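Local atomic coordinates of putative leucoanthocyanidin reductase 1 (Vitis vinifera, PDB entry 3I6I), a protein that catalyses the NADPH-dependent reduction of leucoanthocyanidins to flavan-3-ols such as catechin, a step of flavonoid biosynthesis. Residues A[112-117]-A[212-217]; A[105-110]-A[148-153]; A[176-181]-A[235-240]; A[184-189]-A[275-280]. All blocks are in the same frame, centred on the assembly; numbering follows the deposited sequence.

Contact 1: A[112-117]-A[212-217]; sequences IKRFLP and VRTLNK
Arg114 reaches out of strand 114-116 of the parallel Rossmann sheet and lays its guanidinium group against Thr214 and Leu215 of the loop that leads into strand 217-220. The side chain leaves the strand crosswise, with CG anti to the backbone N (chi1 -154°), and then bends at chi2 and chi3 to bring the charged end across to the loop. There the packing is tight and polar. NH1 donates to Thr214 OG1 at 2.9 Å, a moderately bent bond (151° at the hydrogen), with the oxygen lying almost in the guanidinium plane. NH1 also binds Thr155 OG1, and NH2 binds Asp211 O, which probably spreads the buried charge over several oxygens. Thr214 OG1 has Thr208 O and Asp211 O as further partners, and a small hydroxyl suits a site so densely ringed by polar atoms. An alanine in place of Arg114 would remove the guanidinium and would probably cost Thr214 OG1, Thr155 OG1 and Asp211 O the donors it supplies. Toward solvent the contact is looser and apolar: Leu215, partly exposed, lies over one face of the guanidinium, its backbone CA offset toward the rim, and its side chain offers no polar atom. It stands at the second position of a type II turn from Thr214 to Lys217, closed by Lys217 N to Thr214 O at 3.3 Å; Asn216 follows, a residue type that tolerates the positive phi required there. Over that face Leu215 CD1 rests 3.6 Å from Arg114 NE.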
loop_
_atom_site.group_PDB
_atom_site.type_symbol
_atom_site.label_atom_id
_atom_site.label_comp_id
_atom_site.label_asym_id
_atom_site.label_seq_id
_atom_site.Cartn_x
_atom_site.Cartn_y
_atom_site.Cartn_z
ATOM N N ILE A 112 -12.951 -6.174 -17.859
ATOM C CA ILE A 112 -11.760 -5.757 -17.126
ATOM C C ILE A 112 -10.566 -6.675 -17.357
ATOM O O ILE A 112 -10.658 -7.883 -17.191
ATOM C CB ILE A 112 -12.027 -5.588 -15.631
ATOM C CG1 ILE A 112 -13.146 -4.547 -15.391
ATOM C CG2 ILE A 112 -10.711 -5.218 -14.857
ATOM C CD1 ILE A 112 -12.945 -3.219 -16.092
ATOM N N LYS A 113 -9.430 -6.073 -17.704
ATOM C CA LYS A 113 -8.186 -6.813 -17.989
ATOM C C LYS A 113 -7.305 -7.018 -16.763
ATOM O O LYS A 113 -6.514 -7.961 -16.713
ATOM C CB LYS A 113 -7.371 -6.126 -19.095
ATOM C CG LYS A 113 -8.166 -5.728 -20.367
ATOM C CD LYS A 113 -8.972 -6.804 -20.966
ATOM C CE LYS A 113 -9.632 -6.311 -22.295
ATOM N NZ LYS A 113 -10.631 -5.197 -22.066
ATOM N N ARG A 114 -7.407 -6.126 -15.777
ATOM C CA ARG A 114 -6.683 -6.307 -14.523
ATOM C C ARG A 114 -7.334 -5.503 -13.409
ATOM O O ARG A 114 -7.669 -4.329 -13.607
ATOM C CB ARG A 114 -5.219 -5.921 -14.652
ATOM C CG ARG A 114 -4.274 -6.617 -13.655
ATOM C CD ARG A 114 -4.063 -8.104 -13.954
ATOM N NE ARG A 114 -3.304 -8.317 -15.200
ATOM C CZ ARG A 114 -1.973 -8.289 -15.297
ATOM N NH1 ARG A 114 -1.202 -8.091 -14.232
ATOM N NH2 ARG A 114 -1.402 -8.475 -16.461
ATOM N N PHE A 115 -7.499 -6.127 -12.253
ATOM C CA PHE A 115 -7.943 -5.462 -11.040
ATOM C C PHE A 115 -6.837 -5.566 -10.007
ATOM O O PHE A 115 -6.349 -6.694 -9.692
ATOM C CB PHE A 115 -9.197 -6.136 -10.479
ATOM C CG PHE A 115 -9.715 -5.538 -9.168
ATOM C CD1 PHE A 115 -10.108 -6.374 -8.165
ATOM C CD2 PHE A 115 -9.793 -4.142 -8.952
ATOM C CE1 PHE A 115 -10.609 -5.862 -6.946
ATOM C CE2 PHE A 115 -10.251 -3.618 -7.773
ATOM C CZ PHE A 115 -10.690 -4.468 -6.768
ATOM N N LEU A 116 -6.483 -4.430 -9.429
ATOM C CA LEU A 116 -5.632 -4.419 -8.231
ATOM C C LEU A 116 -6.437 -3.955 -7.011
ATOM O O LEU A 116 -6.718 -2.741 -6.883
ATOM C CB LEU A 116 -4.411 -3.487 -8.406
ATOM C CG LEU A 116 -3.238 -3.967 -9.282
ATOM C CD1 LEU A 116 -3.689 -4.287 -10.750
ATOM C CD2 LEU A 116 -2.123 -2.904 -9.317
ATOM N N PRO A 117 -6.851 -4.893 -6.145
ATOM C CA PRO A 117 -7.582 -4.430 -4.950
ATOM C C PRO A 117 -6.676 -3.708 -3.984
ATOM O O PRO A 117 -5.448 -3.674 -4.176
ATOM C CB PRO A 117 -8.138 -5.701 -4.339
ATOM C CG PRO A 117 -7.171 -6.783 -4.837
ATOM C CD PRO A 117 -6.680 -6.368 -6.155
ATOM N N VAL A 212 2.630 -9.362 -18.410
ATOM C CA VAL A 212 2.187 -10.771 -18.441
ATOM C C VAL A 212 2.629 -11.563 -17.199
ATOM O O VAL A 212 1.993 -12.534 -16.778
ATOM C CB VAL A 212 2.661 -11.487 -19.712
ATOM C CG1 VAL A 212 4.228 -11.778 -19.629
ATOM C CG2 VAL A 212 1.857 -12.774 -19.903
ATOM N N ARG A 213 3.735 -11.146 -16.582
ATOM C CA ARG A 213 4.332 -11.895 -15.533
ATOM C C ARG A 213 3.677 -11.663 -14.161
ATOM O O ARG A 213 3.987 -12.371 -13.205
ATOM C CB ARG A 213 5.822 -11.515 -15.395
ATOM C CG ARG A 213 6.614 -11.789 -16.690
ATOM C CD ARG A 213 8.040 -11.252 -16.567
ATOM N NE ARG A 213 7.992 -9.792 -16.541
ATOM C CZ ARG A 213 8.973 -9.002 -16.123
ATOM N NH1 ARG A 213 10.151 -9.513 -15.750
ATOM N NH2 ARG A 213 8.769 -7.697 -16.116
ATOM N N THR A 214 2.808 -10.672 -14.088
ATOM C CA THR A 214 2.112 -10.354 -12.815
ATOM C C THR A 214 0.636 -10.736 -12.834
ATOM O O THR A 214 -0.105 -10.519 -11.874
ATOM C CB THR A 214 2.222 -8.894 -12.527
ATOM O OG1 THR A 214 1.598 -8.136 -13.572
ATOM C CG2 THR A 214 3.706 -8.535 -12.324
ATOM N N LEU A 215 0.217 -11.360 -13.920
ATOM C CA LEU A 215 -1.168 -11.782 -14.044
ATOM C C LEU A 215 -1.543 -12.875 -13.055
ATOM O O LEU A 215 -0.966 -13.966 -13.042
ATOM C CB LEU A 215 -1.413 -12.259 -15.470
ATOM C CG LEU A 215 -2.766 -12.873 -15.769
ATOM C CD1 LEU A 215 -3.880 -11.842 -15.531
ATOM C CD2 LEU A 215 -2.759 -13.414 -17.233
ATOM N N ASN A 216 -2.572 -12.610 -12.241
ATOM C CA ASN A 216 -3.020 -13.549 -11.247
ATOM C C ASN A 216 -1.915 -13.941 -10.240
ATOM O O ASN A 216 -1.870 -15.070 -9.715
ATOM C CB ASN A 216 -3.670 -14.746 -11.919
ATOM C CG ASN A 216 -4.826 -14.356 -12.804
ATOM O OD1 ASN A 216 -5.466 -13.325 -12.607
ATOM N ND2 ASN A 216 -5.131 -15.198 -13.773
ATOM N N LYS A 217 -1.101 -12.943 -9.914
ATOM C CA LYS A 217 0.037 -13.094 -9.005
ATOM C C LYS A 217 0.024 -12.135 -7.860
ATOM O O LYS A 217 -0.528 -11.044 -7.954
ATOM C CB LYS A 217 1.382 -12.853 -9.678
ATOM C CG LYS A 217 1.661 -13.624 -10.919
ATOM C CD LYS A 217 1.777 -15.073 -10.653
ATOM C CE LYS A 217 2.324 -15.822 -11.899
ATOM N NZ LYS A 217 1.208 -16.461 -12.627
#

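Contact 2: A[105-110]-A[148-153]; sequences AMKAVG and EESGIP
A Schellman motif closes helix 133-149 and sets Ser150 and Ile152 against Met106 and Lys107, in the last turns of helix 99-109, a helix flanking the Rossmann sheet. Gly151 takes the positive phi that the motif demands, which glycine adopts without strain, and its N bonds back to Glu148 O at 3.1 Å. The chain is thereby turned out of the helix, and Ile152 points inward just beyond. In the conformer described, one of two deposited for Ile152, the tip of the side chain does the touching: CD1 lies 3.8 Å from Lys107 N and 3.9 Å from Met106 C, pressed against the helix backbone, and 4.1 Å from Met106 CB. A branched, wholly apolar residue suits this buried position, whereas on the outer side a lysine's apolar stem passes a small polar serine. Lys107 has CG anti to the backbone N (chi1 -173°) and stays extended to its end, which carries the methylenes past Ser150 and leaves the ammonium group at the exposed surface. Its CD comes within 3.8 Å of Ser150 OG, and its CG within 3.9 Å of Ser150 O. These are van der Waals approaches; the serine hydroxyl is bound instead to Leu146 O of helix 133-149. On the inner side Met106 and Ile152 both pack on Phe115 of strand 114-116, while Met106 also meets Leu79 and Ala105 meets Met75 and Glu76, so that helix 99-109 lies between helix 72-81 and the end of helix 133-149, above strand 114-116.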
loop_
_atom_site.group_PDB
_atom_site.type_symbol
_atom_site.label_atom_id
_atom_site.label_comp_id
_atom_site.label_asym_id
_atom_site.label_seq_id
_atom_site.Cartn_x
_atom_site.Cartn_y
_atom_site.Cartn_z
ATOM N N ALA A 105 -19.580 -5.379 -9.946
ATOM C CA ALA A 105 -19.717 -4.509 -11.118
ATOM C C ALA A 105 -18.747 -4.912 -12.214
ATOM O O ALA A 105 -19.137 -5.022 -13.402
ATOM C CB ALA A 105 -19.543 -3.041 -10.742
ATOM N N MET A 106 -17.502 -5.167 -11.832
ATOM C CA MET A 106 -16.508 -5.639 -12.797
ATOM C C MET A 106 -16.894 -6.987 -13.393
ATOM O O MET A 106 -16.715 -7.220 -14.598
ATOM C CB MET A 106 -15.124 -5.718 -12.170
ATOM C CG MET A 106 -14.534 -4.371 -11.909
ATOM S SD MET A 106 -12.865 -4.374 -11.200
ATOM C CE MET A 106 -13.126 -5.221 -9.661
ATOM N N LYS A 107 -17.412 -7.878 -12.565
ATOM C CA LYS A 107 -17.874 -9.170 -13.060
ATOM C C LYS A 107 -19.018 -9.005 -14.055
ATOM O O LYS A 107 -19.040 -9.678 -15.089
ATOM C CB LYS A 107 -18.325 -10.059 -11.914
ATOM C CG LYS A 107 -18.674 -11.488 -12.323
ATOM C CD LYS A 107 -19.295 -12.260 -11.155
ATOM C CE LYS A 107 -19.746 -13.649 -11.607
ATOM N NZ LYS A 107 -20.457 -14.426 -10.546
ATOM N N ALA A 108 -19.971 -8.128 -13.733
ATOM C CA ALA A 108 -21.099 -7.850 -14.630
ATOM C C ALA A 108 -20.701 -7.298 -15.990
ATOM O O ALA A 108 -21.267 -7.700 -17.009
ATOM C CB ALA A 108 -22.092 -6.900 -13.959
ATOM N N VAL A 109 -19.768 -6.362 -16.024
ATOM C CA VAL A 109 -19.346 -5.747 -17.273
ATOM C C VAL A 109 -18.468 -6.671 -18.105
ATOM O O VAL A 109 -18.583 -6.702 -19.347
ATOM C CB VAL A 109 -18.685 -4.358 -17.064
ATOM C CG1 VAL A 109 -19.684 -3.426 -16.401
ATOM C CG2 VAL A 109 -17.443 -4.440 -16.269
ATOM N N GLY A 110 -17.621 -7.441 -17.437
ATOM C CA GLY A 110 -16.901 -8.536 -18.092
ATOM C C GLY A 110 -15.713 -8.148 -18.955
ATOM O O GLY A 110 -15.084 -9.018 -19.533
ATOM N N GLU A 148 -11.309 -13.775 -7.099
ATOM C CA GLU A 148 -10.880 -15.026 -7.787
ATOM C C GLU A 148 -12.078 -15.858 -8.242
ATOM O O GLU A 148 -12.100 -16.420 -9.362
ATOM C CB GLU A 148 -9.932 -15.818 -6.905
ATOM C CG GLU A 148 -8.656 -14.991 -6.655
ATOM C CD GLU A 148 -7.575 -15.668 -5.819
ATOM O OE1 GLU A 148 -7.366 -16.865 -6.025
ATOM O OE2 GLU A 148 -6.914 -14.987 -4.964
ATOM N N GLU A 149 -13.099 -15.956 -7.408
ATOM C CA GLU A 149 -14.252 -16.718 -7.782
ATOM C C GLU A 149 -15.061 -16.019 -8.857
ATOM O O GLU A 149 -15.777 -16.674 -9.597
ATOM C CB GLU A 149 -15.117 -17.063 -6.564
ATOM C CG GLU A 149 -14.382 -18.004 -5.587
ATOM C CD GLU A 149 -15.237 -18.476 -4.374
ATOM O OE1 GLU A 149 -16.343 -17.933 -4.116
ATOM O OE2 GLU A 149 -14.781 -19.415 -3.689
ATOM N N SER A 150 -14.917 -14.701 -8.990
ATOM C CA SER A 150 -15.579 -13.959 -10.042
ATOM C C SER A 150 -14.859 -14.028 -11.393
ATOM O O SER A 150 -15.340 -13.499 -12.395
ATOM C CB SER A 150 -15.786 -12.503 -9.588
ATOM O OG SER A 150 -16.664 -12.515 -8.443
ATOM N N GLY A 151 -13.676 -14.647 -11.403
ATOM C CA GLY A 151 -12.869 -14.750 -12.615
ATOM C C GLY A 151 -12.259 -13.442 -13.113
ATOM O O GLY A 151 -11.937 -13.306 -14.280
ATOM N N ILE A 152 -12.079 -12.470 -12.231
ATOM C CA ILE A 152 -11.480 -11.189 -12.587
ATOM C C ILE A 152 -9.952 -11.333 -12.576
ATOM O O ILE A 152 -9.407 -11.748 -11.561
ATOM C CB ILE A 152 -11.860 -10.103 -11.547
ATOM C CG1 ILE A 152 -13.382 -9.926 -11.453
ATOM C CG2 ILE A 152 -11.176 -8.788 -11.882
ATOM C CD1 ILE A 152 -14.048 -9.605 -12.759
ATOM N N PRO A 153 -9.245 -10.980 -13.680
ATOM C CA PRO A 153 -7.786 -11.115 -13.600
ATOM C C PRO A 153 -7.250 -10.117 -12.577
ATOM O O PRO A 153 -7.712 -8.976 -12.554
ATOM C CB PRO A 153 -7.298 -10.687 -14.958
ATOM C CG PRO A 153 -8.487 -10.654 -15.833
ATOM C CD PRO A 153 -9.687 -10.504 -15.013
#

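Contact 3: A[176-181]-A[235-240]; sequences VLPPTD and SVWEKK
Trp237 NE1 donates to Pro179 O at 2.9 Å, the one hydrogen bond between segments 235-240 and 176-181. The bond is bent, 133° at the hydrogen: the indole nitrogen stands above the carbonyl plane, and the oxygen is tilted somewhat from the plane of the ring. With CG anti to the backbone N (chi1 -176°), the indole projects from the helix toward the loop and presents a face to Pro178. The proline sits on that face in a CH-pi contact. Its CB lies 3.4 Å from the centroid of the five-membered ring, only 11° off the normal, while CG, 3.7 Å from Trp237 CE3, extends over the six-membered ring. Such proline-on-tryptophan packing matches a rigid ring whose C-H bonds are somewhat polarised by the amide nitrogen to an electron-rich surface, and here it fastens the loop entering strand 183-186 to a helix beyond the Rossmann sheet. A leucine in place of Trp237 would lack both the broad face and the N-H, and would probably leave Pro179 O without this donor and Pro178 over a gap. Helix 307-315 adds further cover, with Tyr314 against Pro178 and Ile315 against the indole. Pro179 packs on Trp165 and Tyr167.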
loop_
_atom_site.group_PDB
_atom_site.type_symbol
_atom_site.label_atom_id
_atom_site.label_comp_id
_atom_site.label_asym_id
_atom_site.label_seq_id
_atom_site.Cartn_x
_atom_site.Cartn_y
_atom_site.Cartn_z
ATOM N N VAL A 176 5.106 10.516 10.906
ATOM C CA VAL A 176 5.858 9.974 9.760
ATOM C C VAL A 176 7.336 10.384 9.837
ATOM O O VAL A 176 8.221 9.696 9.284
ATOM N N LEU A 177 7.590 11.498 10.537
ATOM C CA LEU A 177 8.943 12.048 10.681
ATOM C C LEU A 177 9.709 11.431 11.869
ATOM O O LEU A 177 9.232 11.471 13.000
ATOM C CB LEU A 177 8.876 13.572 10.837
ATOM N N PRO A 178 10.926 10.912 11.624
ATOM C CA PRO A 178 11.665 10.210 12.677
ATOM C C PRO A 178 11.894 11.028 13.954
ATOM O O PRO A 178 11.810 12.268 13.938
ATOM C CB PRO A 178 13.009 9.898 12.017
ATOM C CG PRO A 178 12.751 9.993 10.543
ATOM C CD PRO A 178 11.727 11.048 10.392
ATOM N N PRO A 179 12.225 10.349 15.055
ATOM C CA PRO A 179 12.322 11.102 16.317
ATOM C C PRO A 179 13.569 11.953 16.456
ATOM O O PRO A 179 14.629 11.600 15.925
ATOM C CB PRO A 179 12.333 10.000 17.378
ATOM C CG PRO A 179 12.744 8.780 16.681
ATOM C CD PRO A 179 12.408 8.901 15.246
ATOM N N THR A 180 13.452 13.057 17.197
ATOM C CA THR A 180 14.605 13.882 17.550
ATOM C C THR A 180 15.001 13.764 19.027
ATOM O O THR A 180 15.914 14.450 19.482
ATOM C CB THR A 180 14.347 15.374 17.198
ATOM O OG1 THR A 180 13.209 15.851 17.932
ATOM C CG2 THR A 180 14.089 15.529 15.687
ATOM N N ASP A 181 14.341 12.894 19.782
ATOM C CA ASP A 181 14.648 12.781 21.203
ATOM C C ASP A 181 15.191 11.425 21.637
ATOM O O ASP A 181 16.269 11.371 22.227
ATOM C CB ASP A 181 13.457 13.204 22.065
ATOM C CG ASP A 181 12.150 12.544 21.668
ATOM O OD1 ASP A 181 12.064 11.739 20.676
ATOM O OD2 ASP A 181 11.180 12.858 22.398
ATOM N N SER A 235 20.015 3.824 13.078
ATOM C CA SER A 235 21.342 4.257 12.706
ATOM C C SER A 235 21.394 5.115 11.445
ATOM O O SER A 235 22.185 6.058 11.392
ATOM C CB SER A 235 22.289 3.071 12.615
ATOM O OG SER A 235 22.377 2.425 13.878
ATOM N N VAL A 236 20.565 4.813 10.442
ATOM C CA VAL A 236 20.483 5.663 9.266
ATOM C C VAL A 236 20.042 7.076 9.646
ATOM O O VAL A 236 20.560 8.061 9.145
ATOM C CB VAL A 236 19.489 5.144 8.197
ATOM C CG1 VAL A 236 19.501 6.133 7.040
ATOM C CG2 VAL A 236 19.855 3.736 7.734
ATOM N N TRP A 237 19.084 7.179 10.553
ATOM C CA TRP A 237 18.606 8.492 10.980
ATOM C C TRP A 237 19.667 9.274 11.737
ATOM O O TRP A 237 19.845 10.472 11.503
ATOM C CB TRP A 237 17.307 8.368 11.781
ATOM C CG TRP A 237 16.730 9.674 12.164
ATOM C CD1 TRP A 237 16.511 10.137 13.437
ATOM C CD2 TRP A 237 16.300 10.711 11.279
ATOM N NE1 TRP A 237 15.992 11.396 13.397
ATOM C CE2 TRP A 237 15.822 11.769 12.084
ATOM C CE3 TRP A 237 16.271 10.853 9.888
ATOM C CZ2 TRP A 237 15.332 12.958 11.541
ATOM C CZ3 TRP A 237 15.786 12.051 9.350
ATOM C CH2 TRP A 237 15.322 13.078 10.173
ATOM N N GLU A 238 20.422 8.585 12.594
ATOM C CA GLU A 238 21.511 9.200 13.352
ATOM C C GLU A 238 22.572 9.753 12.416
ATOM O O GLU A 238 23.088 10.835 12.644
ATOM C CB GLU A 238 22.140 8.186 14.297
ATOM C CG GLU A 238 21.197 7.804 15.432
ATOM C CD GLU A 238 21.787 6.816 16.416
ATOM O OE1 GLU A 238 22.528 5.912 15.993
ATOM O OE2 GLU A 238 21.511 6.943 17.632
ATOM N N LYS A 239 22.873 9.012 11.342
ATOM C CA LYS A 239 23.803 9.517 10.326
ATOM C C LYS A 239 23.277 10.836 9.738
ATOM O O LYS A 239 24.025 11.784 9.560
ATOM C CB LYS A 239 24.002 8.476 9.216
ATOM C CG LYS A 239 25.182 7.531 9.484
ATOM N N LYS A 240 21.985 10.887 9.457
ATOM C CA LYS A 240 21.361 12.065 8.854
ATOM C C LYS A 240 21.292 13.278 9.763
ATOM O O LYS A 240 21.442 14.396 9.287
ATOM C CB LYS A 240 19.965 11.731 8.320
ATOM C CG LYS A 240 19.990 10.960 7.015
ATOM C CD LYS A 240 20.425 11.856 5.859
ATOM C CE LYS A 240 20.563 11.089 4.574
ATOM N NZ LYS A 240 21.774 11.508 3.844
#

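Contact 4: A[184-189]-A[275-280]; sequences QIYGDG and DIFIKG
Tyr186, the last residue of strand 183-186, meets Phe277 of helix 266-277 from its first side-chain carbon onward. Its CB lies 3.9 Å from Phe277 CB, so the two side chains come close at their roots. With CG anti to the carbonyl carbon (chi1 -50°), the ring then slants across the phenylalanine, and CD2 comes 4.0 Å from both CG and CD2 of Phe277. Farther out the rings diverge: their planes stand at 33° and their centroids 5.7 Å apart, an oblique pairing. At the tip, the tyrosine hydroxyl bonds to Pro166 O, which gives the one polar atom of this buried side chain a partner. Phe277 packs on Ile230, Ala193 and Phe195. Next in the chain, Gly187 CA receives Ile278 CD1 at 3.8 Å; a CB on this residue would run into that methyl. The backbones also meet through solvent. Water 1 lies 2.7 Å from Tyr186 O and equally near Phe277 O, although more acceptors surround it than it has protons, so not every bond need be made at once. Water 2 accepts from Asp188 N and reaches Phe277 O only weakly. Gly187 occupies the second position of a type II' turn from Tyr186 to Gly189, closed by Gly189 N to Tyr186 O at 3.0 Å. Glycine at that position is the hallmark of such turns, and here the turn ends a strand paired in parallel with strand 247-250, with the side chain of Phe277 about 9 Å from the bound NADPH.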
loop_
_atom_site.group_PDB
_atom_site.type_symbol
_atom_site.label_atom_id
_atom_site.label_comp_id
_atom_site.label_asym_id
_atom_site.label_seq_id
_atom_site.Cartn_x
_atom_site.Cartn_y
_atom_site.Cartn_z
ATOM N N GLN A 184 12.328 4.463 19.972
ATOM C CA GLN A 184 11.619 3.291 20.486
ATOM C C GLN A 184 11.888 2.093 19.583
ATOM O O GLN A 184 11.464 2.064 18.421
ATOM C CB GLN A 184 10.108 3.589 20.592
ATOM C CG GLN A 184 9.827 4.605 21.584
ATOM C CD GLN A 184 8.357 4.670 21.998
ATOM O OE1 GLN A 184 7.447 4.400 21.207
ATOM N NE2 GLN A 184 8.132 5.012 23.264
ATOM N N ILE A 185 12.595 1.108 20.144
ATOM C CA ILE A 185 13.047 -0.091 19.441
ATOM C C ILE A 185 12.137 -1.242 19.869
ATOM O O ILE A 185 12.076 -1.584 21.079
ATOM C CB ILE A 185 14.537 -0.425 19.811
ATOM C CG1 ILE A 185 15.502 0.761 19.540
ATOM C CG2 ILE A 185 15.043 -1.674 19.093
ATOM C CD1 ILE A 185 15.479 1.229 18.113
ATOM N N TYR A 186 11.438 -1.841 18.890
ATOM C CA TYR A 186 10.550 -2.985 19.155
ATOM C C TYR A 186 11.336 -4.257 19.366
ATOM O O TYR A 186 12.158 -4.668 18.513
ATOM C CB TYR A 186 9.510 -3.179 18.015
ATOM C CG TYR A 186 8.823 -1.907 17.696
ATOM C CD1 TYR A 186 8.045 -1.285 18.649
ATOM C CD2 TYR A 186 8.981 -1.290 16.461
ATOM C CE1 TYR A 186 7.425 -0.084 18.394
ATOM C CE2 TYR A 186 8.363 -0.083 16.178
ATOM C CZ TYR A 186 7.583 0.525 17.160
ATOM O OH TYR A 186 6.952 1.744 16.936
ATOM N N GLY A 187 11.052 -4.902 20.496
ATOM C CA GLY A 187 11.685 -6.169 20.866
ATOM C C GLY A 187 13.185 -6.048 20.890
ATOM O O GLY A 187 13.735 -5.100 21.476
ATOM N N ASP A 188 13.865 -6.972 20.207
ATOM C CA ASP A 188 15.333 -7.002 20.093
ATOM C C ASP A 188 15.904 -6.034 19.049
ATOM O O ASP A 188 17.107 -5.807 18.978
ATOM C CB ASP A 188 15.818 -8.433 19.800
ATOM C CG ASP A 188 15.389 -8.965 18.422
ATOM O OD1 ASP A 188 14.802 -8.233 17.593
ATOM O OD2 ASP A 188 15.635 -10.160 18.161
ATOM N N GLY A 189 15.024 -5.468 18.231
ATOM C CA GLY A 189 15.373 -4.542 17.178
ATOM C C GLY A 189 16.168 -5.220 16.060
ATOM O O GLY A 189 16.876 -4.551 15.327
ATOM N N ASP A 275 3.319 -7.774 14.167
ATOM C CA ASP A 275 3.494 -8.775 13.129
ATOM C C ASP A 275 4.838 -8.602 12.400
ATOM O O ASP A 275 5.537 -9.598 12.135
ATOM C CB ASP A 275 2.320 -8.755 12.144
ATOM C CG ASP A 275 2.040 -10.126 11.505
ATOM O OD1 ASP A 275 2.561 -11.223 11.949
ATOM O OD2 ASP A 275 1.259 -10.108 10.521
ATOM N N ILE A 276 5.153 -7.364 12.053
ATOM C CA ILE A 276 6.379 -7.036 11.327
ATOM C C ILE A 276 7.599 -7.213 12.180
ATOM O O ILE A 276 8.510 -7.952 11.780
ATOM C CB ILE A 276 6.360 -5.636 10.757
ATOM C CG1 ILE A 276 5.185 -5.390 9.805
ATOM C CG2 ILE A 276 7.741 -5.243 10.163
ATOM C CD1 ILE A 276 4.913 -3.883 9.565
ATOM N N PHE A 277 7.629 -6.526 13.328
ATOM C CA PHE A 277 8.876 -6.341 14.084
ATOM C C PHE A 277 9.113 -7.342 15.202
ATOM O O PHE A 277 10.242 -7.453 15.708
ATOM C CB PHE A 277 8.997 -4.912 14.558
ATOM C CG PHE A 277 9.126 -3.931 13.430
ATOM C CD1 PHE A 277 10.282 -3.883 12.655
ATOM C CD2 PHE A 277 8.091 -3.119 13.074
ATOM C CE1 PHE A 277 10.380 -3.023 11.595
ATOM C CE2 PHE A 277 8.178 -2.260 11.995
ATOM C CZ PHE A 277 9.343 -2.184 11.269
ATOM N N ILE A 278 8.073 -8.054 15.594
ATOM C CA ILE A 278 8.214 -9.190 16.503
ATOM C C ILE A 278 8.208 -10.513 15.739
ATOM O O ILE A 278 9.080 -11.349 15.949
ATOM C CB ILE A 278 7.161 -9.176 17.645
ATOM C CG1 ILE A 278 7.268 -7.882 18.465
ATOM C CG2 ILE A 278 7.227 -10.440 18.527
ATOM C CD1 ILE A 278 8.613 -7.539 19.123
ATOM N N LYS A 279 7.239 -10.715 14.845
ATOM C CA LYS A 279 7.053 -12.025 14.240
ATOM C C LYS A 279 7.711 -12.187 12.854
ATOM O O LYS A 279 7.749 -13.280 12.353
ATOM C CB LYS A 279 5.565 -12.378 14.162
ATOM C CG LYS A 279 4.904 -12.346 15.544
ATOM C CD LYS A 279 3.729 -13.239 15.667
ATOM C CE LYS A 279 2.587 -12.657 14.913
ATOM N NZ LYS A 279 1.403 -13.562 14.887
ATOM N N GLY A 280 8.229 -11.114 12.265
ATOM C CA GLY A 280 8.967 -11.214 11.013
ATOM C C GLY A 280 8.094 -11.486 9.818
ATOM O O GLY A 280 8.549 -12.164 8.876
HETATM O O HOH W 1 12.397 -5.917 16.137
HETATM O O HOH W 2 12.252 -8.557 18.261
#

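From the N terminus, the chain passes through helix 99-109 and strand 114-116 before returning in 148-153, where contact 2 closes the shortest loop. Contact 1 opens inside that loop and closes far later, at 212-217, so the two cross; they also touch, since Phe115 N approaches Pro153 O at 2.9 Å, and together they tie strand 114-116 to a helix and a late loop. Contacts 3 and 4 open in succession, at 176-181 and 184-189, and close in the same order, at 235-240 and 275-280. They therefore cross each other, and both cross contact 1. This second pair lies on the opposite side of the chain's centre and joins the region around strand 183-186 to helices 230-241 and 266-277.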